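Local coordinates for mosquitocidal toxin (Bacillus sphaericus, PDB 2CB4), which probably kills mosquito larvae by ADP-ribosylating proteins of the target cell, a reaction carried out by the catalytic domain described here, at residues Ala27-Trp31 / Ile95-Gln101; Tyr114-Asn118 / Asn254-Phe260; Thr142-Asn147 / Leu277-Gln281. The protein carries 1 engineered substitution. All coordinates share one frame; numbering follows the deposited sequence.

Interaction 1 (Ala27-Trp31 / Ile95-Gln101)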
loop_
_atom_site.group_PDB
_atom_site.type_symbol
_atom_site.label_atom_id
_atom_site.label_comp_id
_atom_site.label_asym_id
_atom_site.label_seq_id
_atom_site.Cartn_x
_atom_site.Cartn_y
_atom_site.Cartn_z
ATOM N N ALA A 27 19.876 21.048 22.203
ATOM C CA ALA A 27 18.875 20.424 21.353
ATOM C C ALA A 27 19.300 19.383 20.346
ATOM O O ALA A 27 20.212 19.588 19.516
ATOM C CB ALA A 27 17.961 21.454 20.691
ATOM N N SER A 28 18.556 18.292 20.400
ATOM C CA SER A 28 18.669 17.173 19.487
ATOM C C SER A 28 17.829 17.577 18.243
ATOM O O SER A 28 18.251 17.361 17.117
ATOM C CB SER A 28 18.066 15.923 20.129
ATOM O OG SER A 28 18.481 14.838 19.372
ATOM N N LEU A 29 16.655 18.194 18.466
ATOM C CA LEU A 29 15.807 18.715 17.373
ATOM C C LEU A 29 16.450 20.072 17.050
ATOM O O LEU A 29 16.022 21.110 17.548
ATOM C CB LEU A 29 14.366 18.929 17.879
ATOM C CG LEU A 29 13.655 17.699 18.473
ATOM C CD1 LEU A 29 12.172 17.990 18.743
ATOM C CD2 LEU A 29 13.826 16.499 17.522
ATOM N N THR A 30 17.537 20.030 16.291
ATOM C CA THR A 30 18.346 21.212 15.968
ATOM C C THR A 30 17.625 22.382 15.301
ATOM O O THR A 30 18.040 23.527 15.428
ATOM C CB THR A 30 19.587 20.825 15.151
ATOM O OG1 THR A 30 19.163 20.151 13.960
ATOM C CG2 THR A 30 20.499 19.899 15.964
ATOM N N TRP A 31 16.547 22.089 14.597
ATOM C CA TRP A 31 15.782 23.133 13.947
ATOM C C TRP A 31 15.136 24.091 14.948
ATOM O O TRP A 31 14.756 25.198 14.583
ATOM C CB TRP A 31 14.739 22.535 13.003
ATOM C CG TRP A 31 13.991 21.373 13.574
ATOM C CD1 TRP A 31 14.303 20.036 13.438
ATOM C CD2 TRP A 31 12.784 21.427 14.350
ATOM N NE1 TRP A 31 13.358 19.275 14.088
ATOM C CE2 TRP A 31 12.426 20.098 14.665
ATOM C CE3 TRP A 31 11.985 22.477 14.827
ATOM C CZ2 TRP A 31 11.304 19.786 15.405
ATOM C CZ3 TRP A 31 10.869 22.165 15.586
ATOM C CH2 TRP A 31 10.543 20.830 15.872
ATOM N N ILE A 95 16.495 12.076 22.401
ATOM C CA ILE A 95 15.572 12.656 21.430
ATOM C C ILE A 95 14.195 12.624 22.092
ATOM O O ILE A 95 13.848 11.652 22.764
ATOM C CB ILE A 95 15.590 11.824 20.108
ATOM C CG1 ILE A 95 17.018 11.819 19.511
ATOM C CG2 ILE A 95 14.564 12.362 19.087
ATOM C CD1 ILE A 95 17.153 10.861 18.289
ATOM N N PRO A 96 13.436 13.711 21.968
ATOM C CA PRO A 96 12.123 13.782 22.623
ATOM C C PRO A 96 11.081 12.842 22.004
ATOM O O PRO A 96 11.236 12.386 20.870
ATOM C CB PRO A 96 11.696 15.253 22.410
ATOM C CG PRO A 96 12.880 15.957 21.943
ATOM C CD PRO A 96 13.785 14.977 21.296
ATOM N N ARG A 97 10.004 12.579 22.744
ATOM C CA ARG A 97 8.933 11.735 22.230
ATOM C C ARG A 97 8.261 12.317 20.987
ATOM O O ARG A 97 7.825 11.564 20.131
ATOM C CB ARG A 97 7.926 11.396 23.313
ATOM C CG ARG A 97 8.552 10.506 24.362
ATOM C CD ARG A 97 7.685 10.430 25.595
ATOM N NE ARG A 97 6.478 9.677 25.325
ATOM C CZ ARG A 97 5.366 9.766 26.047
ATOM N NH1 ARG A 97 5.289 10.572 27.110
ATOM N NH2 ARG A 97 4.331 9.034 25.717
ATOM N N VAL A 98 8.201 13.649 20.876
ATOM C CA VAL A 98 7.649 14.319 19.690
ATOM C C VAL A 98 8.852 14.929 18.937
ATOM O O VAL A 98 9.649 15.670 19.505
ATOM C CB VAL A 98 6.625 15.411 20.069
ATOM C CG1 VAL A 98 6.222 16.230 18.844
ATOM C CG2 VAL A 98 5.405 14.791 20.726
ATOM N N THR A 99 9.007 14.567 17.668
ATOM C CA THR A 99 10.139 15.019 16.858
ATOM C C THR A 99 9.779 15.850 15.606
ATOM O O THR A 99 10.658 16.363 14.914
ATOM C CB THR A 99 11.011 13.793 16.412
ATOM O OG1 THR A 99 10.219 12.914 15.603
ATOM C CG2 THR A 99 11.528 13.003 17.639
ATOM N N ASN A 100 8.502 15.981 15.306
ATOM C CA ASN A 100 8.092 16.727 14.112
ATOM C C ASN A 100 7.792 18.201 14.382
ATOM O O ASN A 100 7.337 18.556 15.470
ATOM C CB ASN A 100 6.877 16.057 13.455
ATOM C CG ASN A 100 5.614 16.179 14.304
ATOM O OD1 ASN A 100 5.525 15.598 15.388
ATOM N ND2 ASN A 100 4.656 16.976 13.834
ATOM N N GLN A 101 8.038 19.059 13.393
ATOM C CA GLN A 101 7.743 20.478 13.580
ATOM C C GLN A 101 6.235 20.793 13.604
ATOM O O GLN A 101 5.460 20.334 12.763
ATOM C CB GLN A 101 8.486 21.389 12.604
ATOM C CG GLN A 101 8.434 22.878 13.025
ATOM C CD GLN A 101 9.252 23.795 12.124
ATOM O OE1 GLN A 101 8.742 24.317 11.139
ATOM N NE2 GLN A 101 10.504 24.036 12.497
#
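An inverse gamma turn centred on L29 brings L29 and W31 against the loop 95-101, which leads from helix 86-92 toward helix 111-117. The turn is closed by a weak backbone bond from T30 N to S28 O, and its tight bend puts the two large side chains close enough to pack on each other as well as on the opposite loop. L29 and P96 reach toward each other, CD1 of L29 lying 3.9 Å from CG of P96 and also approaching V98 O. The other branch, L29 CD2, lies 4.0 Å from T99 CA, where the two side chains cross at about a right angle. At the start of 95-101, S28 OG rests 3.4 Å from I95 CG1, a polar atom against an aliphatic one.

In the fold, 27-31 comes from the loop before helix 36-44, while 95-101 belongs to the Scabin-like sequence family of the ADP-ribosyl clan. The indole of W31 illustrates how a flat side chain can be sandwiched, with L29 CB over one face and Q101 CB over the other, both offset toward the rim. Q101 CB makes a CH-pi contact with the six-membered ring, though Q101 as a whole is poorly ordered. A chi1 of 44° sets CG of W31 between its own backbone N and carbonyl carbon, turning the ring into this position. T99 O approaches the indole edge near its plane, 3.5 Å from W31 CZ2. The extended Q101 chain slides past the ring in the opposite direction, its amide turned 71° from the indole plane. S28 and L29 are also tied by backbone hydrogen bonds to G185, and W31 packs on E107 of the second subunit.

Interaction 2 (Tyr114-Asn118 / Asn254-Phe260)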
loop_
_atom_site.group_PDB
_atom_site.type_symbol
_atom_site.label_atom_id
_atom_site.label_comp_id
_atom_site.label_asym_id
_atom_site.label_seq_id
_atom_site.Cartn_x
_atom_site.Cartn_y
_atom_site.Cartn_z
ATOM N N TYR A 114 3.002 18.693 30.265
ATOM C CA TYR A 114 4.077 17.727 30.134
ATOM C C TYR A 114 4.559 17.274 31.526
ATOM O O TYR A 114 4.605 16.103 31.846
ATOM C CB TYR A 114 5.182 18.254 29.202
ATOM C CG TYR A 114 6.437 17.570 29.445
ATOM C CD1 TYR A 114 6.631 16.285 28.939
ATOM C CD2 TYR A 114 7.419 18.123 30.300
ATOM C CE1 TYR A 114 7.770 15.566 29.266
ATOM C CE2 TYR A 114 8.544 17.422 30.615
ATOM C CZ TYR A 114 8.698 16.120 30.096
ATOM O OH TYR A 114 9.850 15.435 30.339
ATOM N N LEU A 115 4.838 18.225 32.383
ATOM C CA LEU A 115 5.284 17.955 33.764
ATOM C C LEU A 115 4.232 17.308 34.657
ATOM O O LEU A 115 4.513 16.507 35.545
ATOM C CB LEU A 115 5.686 19.288 34.419
ATOM C CG LEU A 115 6.797 20.116 33.767
ATOM C CD1 LEU A 115 6.737 21.502 34.424
ATOM C CD2 LEU A 115 8.202 19.378 33.986
ATOM N N ARG A 116 3.006 17.750 34.521
ATOM C CA ARG A 116 1.952 17.212 35.340
ATOM C C ARG A 116 1.411 15.853 34.928
ATOM O O ARG A 116 0.948 15.083 35.775
ATOM C CB ARG A 116 0.769 18.198 35.359
ATOM C CG ARG A 116 -0.343 17.781 36.369
ATOM C CD ARG A 116 -1.425 18.844 36.514
ATOM N NE ARG A 116 -0.917 20.107 37.050
ATOM C CZ ARG A 116 -0.551 20.292 38.317
ATOM N NH1 ARG A 116 -0.625 19.284 39.196
ATOM N NH2 ARG A 116 -0.106 21.485 38.710
ATOM N N THR A 117 1.396 15.589 33.629
ATOM C CA THR A 117 0.789 14.378 33.106
ATOM C C THR A 117 1.704 13.432 32.345
ATOM O O THR A 117 1.333 12.265 32.116
ATOM C CB THR A 117 -0.365 14.745 32.124
ATOM O OG1 THR A 117 0.195 15.134 30.870
ATOM C CG2 THR A 117 -1.227 15.884 32.650
ATOM N N ASN A 118 2.862 13.939 31.904
ATOM C CA ASN A 118 3.801 13.151 31.110
ATOM C C ASN A 118 3.337 12.895 29.687
ATOM O O ASN A 118 3.745 11.925 29.065
ATOM C CB ASN A 118 4.174 11.826 31.771
ATOM C CG ASN A 118 5.594 11.352 31.383
ATOM O OD1 ASN A 118 6.482 12.166 31.052
ATOM N ND2 ASN A 118 5.795 10.053 31.434
ATOM N N ASN A 254 7.081 3.929 26.548
ATOM C CA ASN A 254 7.260 5.312 26.966
ATOM C C ASN A 254 8.655 5.433 27.590
ATOM O O ASN A 254 8.878 5.010 28.713
ATOM C CB ASN A 254 6.158 5.726 27.947
ATOM C CG ASN A 254 6.259 7.175 28.365
ATOM O OD1 ASN A 254 7.207 7.886 28.026
ATOM N ND2 ASN A 254 5.317 7.601 29.168
ATOM N N GLN A 255 9.580 5.994 26.824
ATOM C CA GLN A 255 10.967 6.198 27.256
ATOM C C GLN A 255 11.087 7.127 28.467
ATOM O O GLN A 255 12.118 7.125 29.161
ATOM C CB GLN A 255 11.797 6.742 26.102
ATOM C CG GLN A 255 11.334 8.095 25.642
ATOM C CD GLN A 255 11.607 8.337 24.203
ATOM O OE1 GLN A 255 11.301 7.511 23.371
ATOM N NE2 GLN A 255 12.194 9.483 23.894
ATOM N N ASP A 256 10.033 7.903 28.749
ATOM C CA ASP A 256 10.044 8.834 29.900
ATOM C C ASP A 256 9.283 8.320 31.119
ATOM O O ASP A 256 9.070 9.058 32.065
ATOM C CB ASP A 256 9.420 10.201 29.539
ATOM C CG ASP A 256 10.173 10.932 28.444
ATOM O OD1 ASP A 256 11.371 10.627 28.228
ATOM O OD2 ASP A 256 9.560 11.820 27.808
ATOM N N PHE A 257 8.845 7.069 31.109
ATOM C CA PHE A 257 8.076 6.570 32.236
ATOM C C PHE A 257 8.818 6.726 33.559
ATOM O O PHE A 257 8.247 7.122 34.573
ATOM C CB PHE A 257 7.649 5.105 32.002
ATOM C CG PHE A 257 6.557 4.634 32.939
ATOM C CD1 PHE A 257 5.224 5.036 32.743
ATOM C CD2 PHE A 257 6.866 3.832 34.048
ATOM C CE1 PHE A 257 4.214 4.629 33.618
ATOM C CE2 PHE A 257 5.857 3.402 34.923
ATOM C CZ PHE A 257 4.533 3.794 34.708
ATOM N N ASP A 258 10.100 6.398 33.546
ATOM C CA ASP A 258 10.927 6.476 34.741
ATOM C C ASP A 258 11.476 7.857 35.109
ATOM O O ASP A 258 12.309 7.971 35.984
ATOM C CB ASP A 258 12.054 5.450 34.653
ATOM C CG ASP A 258 11.543 4.031 34.872
ATOM O OD1 ASP A 258 10.736 3.829 35.827
ATOM O OD2 ASP A 258 11.859 3.168 34.030
HETATM N N MSE A 259 10.990 8.894 34.433
HETATM C CA MSE A 259 11.395 10.266 34.703
HETATM C C MSE A 259 10.176 11.172 35.009
HETATM O O MSE A 259 10.311 12.378 35.062
HETATM C CB MSE A 259 12.273 10.889 33.591
HETATM C CG MSE A 259 13.746 10.480 33.645
HETATM SE SE MSE A 259 14.729 10.851 35.220
HETATM C CE MSE A 259 14.834 12.650 34.771
ATOM N N PHE A 260 8.996 10.576 35.180
ATOM C CA PHE A 260 7.766 11.305 35.483
ATOM C C PHE A 260 7.752 11.390 37.011
ATOM O O PHE A 260 7.972 10.388 37.696
ATOM C CB PHE A 260 6.549 10.515 34.973
ATOM C CG PHE A 260 5.230 11.202 35.230
ATOM C CD1 PHE A 260 5.126 12.597 35.110
ATOM C CD2 PHE A 260 4.107 10.469 35.599
ATOM C CE1 PHE A 260 3.920 13.247 35.359
ATOM C CE2 PHE A 260 2.883 11.096 35.849
ATOM C CZ PHE A 260 2.785 12.489 35.733
#
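The C-terminal end of helix 111-117 packs on F260, with N118, the first residue to leave the helix, lying across the ring. CB of N118 makes a CH-pi contact over one face, 3.7 Å from the centroid of the F260 ring. The N118 amide and the ring lie in nearly parallel planes, 2° apart, and the two side chains slide past each other in opposite directions. F260 holds CG anti to its own backbone N (chi1 -179°), which sends the ring out to the last helical turn. There the slightly positive C-H edge of the ring faces backbone carbonyl oxygens: R116 O is 3.2 Å from CZ of F260, and L115 O is 3.3 Å from CE1 of F260, both near the ring plane.

A residue of positive phi often ends a helix, and N118 (phi 72°) does so here while its N still bonds to Y114 O at 2.8 Å. The opposing segment is compactly folded as well: N254 heads an Asx turn, its OD1 accepting from D256 N at 2.9 Å with the donor above the carbonyl plane, and a type I turn runs from N254 to F257. CB of D256 faces the N118 amide, while its carboxylate forms a salt bridge with R80 through OD1. At this end of the helix, T117 packs on R188 and F260 on E190, both of the third subunit.

Interaction 3 (Thr142-Asn147 / Leu277-Gln281)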
loop_
_atom_site.group_PDB
_atom_site.type_symbol
_atom_site.label_atom_id
_atom_site.label_comp_id
_atom_site.label_asym_id
_atom_site.label_seq_id
_atom_site.Cartn_x
_atom_site.Cartn_y
_atom_site.Cartn_z
ATOM N N THR A 142 15.115 9.099 42.450
ATOM C CA THR A 142 15.261 7.783 41.844
ATOM C C THR A 142 13.883 7.217 41.481
ATOM O O THR A 142 12.921 7.399 42.232
ATOM C CB THR A 142 15.946 6.861 42.871
ATOM O OG1 THR A 142 17.209 7.417 43.235
ATOM C CG2 THR A 142 16.143 5.435 42.349
ATOM N N PRO A 143 13.781 6.524 40.337
ATOM C CA PRO A 143 12.497 5.940 39.932
ATOM C C PRO A 143 12.077 4.818 40.884
ATOM O O PRO A 143 12.910 4.099 41.424
ATOM C CB PRO A 143 12.782 5.372 38.524
ATOM C CG PRO A 143 14.034 5.961 38.074
ATOM C CD PRO A 143 14.802 6.422 39.272
ATOM N N HIS A 144 10.775 4.639 41.071
ATOM C CA HIS A 144 10.291 3.563 41.945
ATOM C C HIS A 144 10.719 2.184 41.448
ATOM O O HIS A 144 10.887 1.265 42.229
ATOM C CB HIS A 144 8.744 3.598 42.027
ATOM C CG HIS A 144 8.219 4.739 42.826
ATOM N ND1 HIS A 144 7.083 5.444 42.470
ATOM C CD2 HIS A 144 8.675 5.307 43.970
ATOM C CE1 HIS A 144 6.858 6.381 43.373
ATOM N NE2 HIS A 144 7.803 6.310 44.298
ATOM N N SER A 145 10.861 2.029 40.136
ATOM C CA SER A 145 11.218 0.728 39.555
ATOM C C SER A 145 12.726 0.488 39.422
ATOM O O SER A 145 13.137 -0.512 38.832
ATOM C CB SER A 145 10.649 0.676 38.144
ATOM O OG SER A 145 11.412 1.546 37.315
ATOM N N ALA A 146 13.543 1.400 39.945
ATOM C CA ALA A 146 14.991 1.325 39.809
ATOM C C ALA A 146 15.690 0.018 40.211
ATOM O O ALA A 146 16.750 -0.327 39.658
ATOM C CB ALA A 146 15.670 2.566 40.459
ATOM N N ASN A 147 15.123 -0.689 41.179
ATOM C CA ASN A 147 15.717 -1.943 41.673
ATOM C C ASN A 147 15.313 -3.145 40.809
ATOM O O ASN A 147 15.741 -4.257 41.049
ATOM C CB ASN A 147 15.238 -2.205 43.120
ATOM C CG ASN A 147 16.121 -1.525 44.179
ATOM O OD1 ASN A 147 15.743 -1.464 45.345
ATOM N ND2 ASN A 147 17.308 -1.065 43.792
ATOM N N LEU A 277 21.814 1.628 44.387
ATOM C CA LEU A 277 21.273 2.943 44.047
ATOM C C LEU A 277 20.530 3.528 45.283
ATOM O O LEU A 277 19.704 4.466 45.166
ATOM C CB LEU A 277 20.399 2.932 42.772
ATOM C CG LEU A 277 19.442 1.782 42.462
ATOM C CD1 LEU A 277 18.156 1.974 43.202
ATOM C CD2 LEU A 277 19.212 1.798 40.956
ATOM N N ASN A 278 20.854 2.958 46.456
ATOM C CA ASN A 278 20.329 3.393 47.771
ATOM C C ASN A 278 18.821 3.281 47.981
ATOM O O ASN A 278 18.221 4.130 48.654
ATOM C CB ASN A 278 20.769 4.836 48.090
ATOM C CG ASN A 278 22.211 4.929 48.557
ATOM O OD1 ASN A 278 22.727 6.025 48.730
ATOM N ND2 ASN A 278 22.857 3.788 48.784
ATOM N N VAL A 279 18.209 2.258 47.382
ATOM C CA VAL A 279 16.780 2.005 47.533
ATOM C C VAL A 279 16.691 0.612 48.149
ATOM O O VAL A 279 17.360 -0.328 47.691
ATOM C CB VAL A 279 15.994 2.095 46.189
ATOM C CG1 VAL A 279 14.557 1.598 46.374
ATOM C CG2 VAL A 279 15.992 3.524 45.654
ATOM N N ILE A 280 15.919 0.509 49.232
ATOM C CA ILE A 280 15.736 -0.743 49.967
ATOM C C ILE A 280 15.040 -1.842 49.133
ATOM O O ILE A 280 14.006 -1.598 48.483
ATOM C CB ILE A 280 14.933 -0.488 51.294
ATOM C CG1 ILE A 280 15.763 0.363 52.272
ATOM C CG2 ILE A 280 14.508 -1.809 51.951
ATOM C CD1 ILE A 280 14.935 1.007 53.388
ATOM N N GLN A 281 15.611 -3.053 49.178
ATOM C CA GLN A 281 15.060 -4.218 48.468
ATOM C C GLN A 281 13.943 -4.886 49.292
ATOM O O GLN A 281 12.748 -4.755 48.967
ATOM C CB GLN A 281 16.158 -5.246 48.150
ATOM C CG GLN A 281 17.251 -4.732 47.227
ATOM C CD GLN A 281 16.939 -4.892 45.737
ATOM O OE1 GLN A 281 15.870 -5.374 45.333
ATOM N NE2 GLN A 281 17.933 -4.554 44.916
HETATM O O HOH W 1 19.565 6.312 43.417
#
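The amides of N147 and Q281 lie stacked, their planes only 10° apart, with Q281 NE2 3.6 Å from N147 CG. Q281 gets there by bending at chi2 (-87°), which folds its end back over N147; its NE2 is also hydrogen-bonded to N200 O. Q281 also touches a crystal neighbour, which may influence its position. Around this stack the aliphatic groups meet at other angles. L277 crosses N147 obliquely and sets both methyl groups on A146, CD2 of L277 lying 3.7 Å from A146 CB. V279 passes N147 at a slant with its CB and CG1, whereas its other methyl, CG2, meets T142 CG2 tip to tip at 3.8 Å. That methyl of T142 is anti to the backbone N, leaving OG1 on the side where a water lies.

The water donates to T142 OG1 (2.6 Å) and to L277 O (2.5 Å), bridging the two segments next to the methyl contacts, although both distances are short and probably imprecise; OG1 also bonds to P140 O. A type I turn from P143 to A146, closed by A146 N to P143 O at 3.1 Å, brings A146 and N147 round to face the last modelled residues. T142 pairs by backbone with E265 of strand 264-265, and both T142 and L277 pack on W81 of strand 78-82.

In the fold
Interaction 1 and interaction 2 have centres about 16 Å apart and touch through R97, whose NH1 lies 2.8 Å from N118 O, a probable hydrogen bond to the helix end. Interactions 2 and 3, centres about 17 Å apart, meet where D258 OD1 is 2.8 Å from S145 OG, again a probable hydrogen bond. Interactions 1 and 3 do not touch: their centres stand about 30 Å apart on opposite sides of the chain's centre. In sequence the segments of interactions 2 and 3 alternate, and both contacts reach the third subunit. Interaction 2 also adjoins the probable active site, since L115 packs on Q180, the engineered glutamate-to-glutamine position, where the natural glutamate is probably catalytic, as in related ADP-ribosyltransferases.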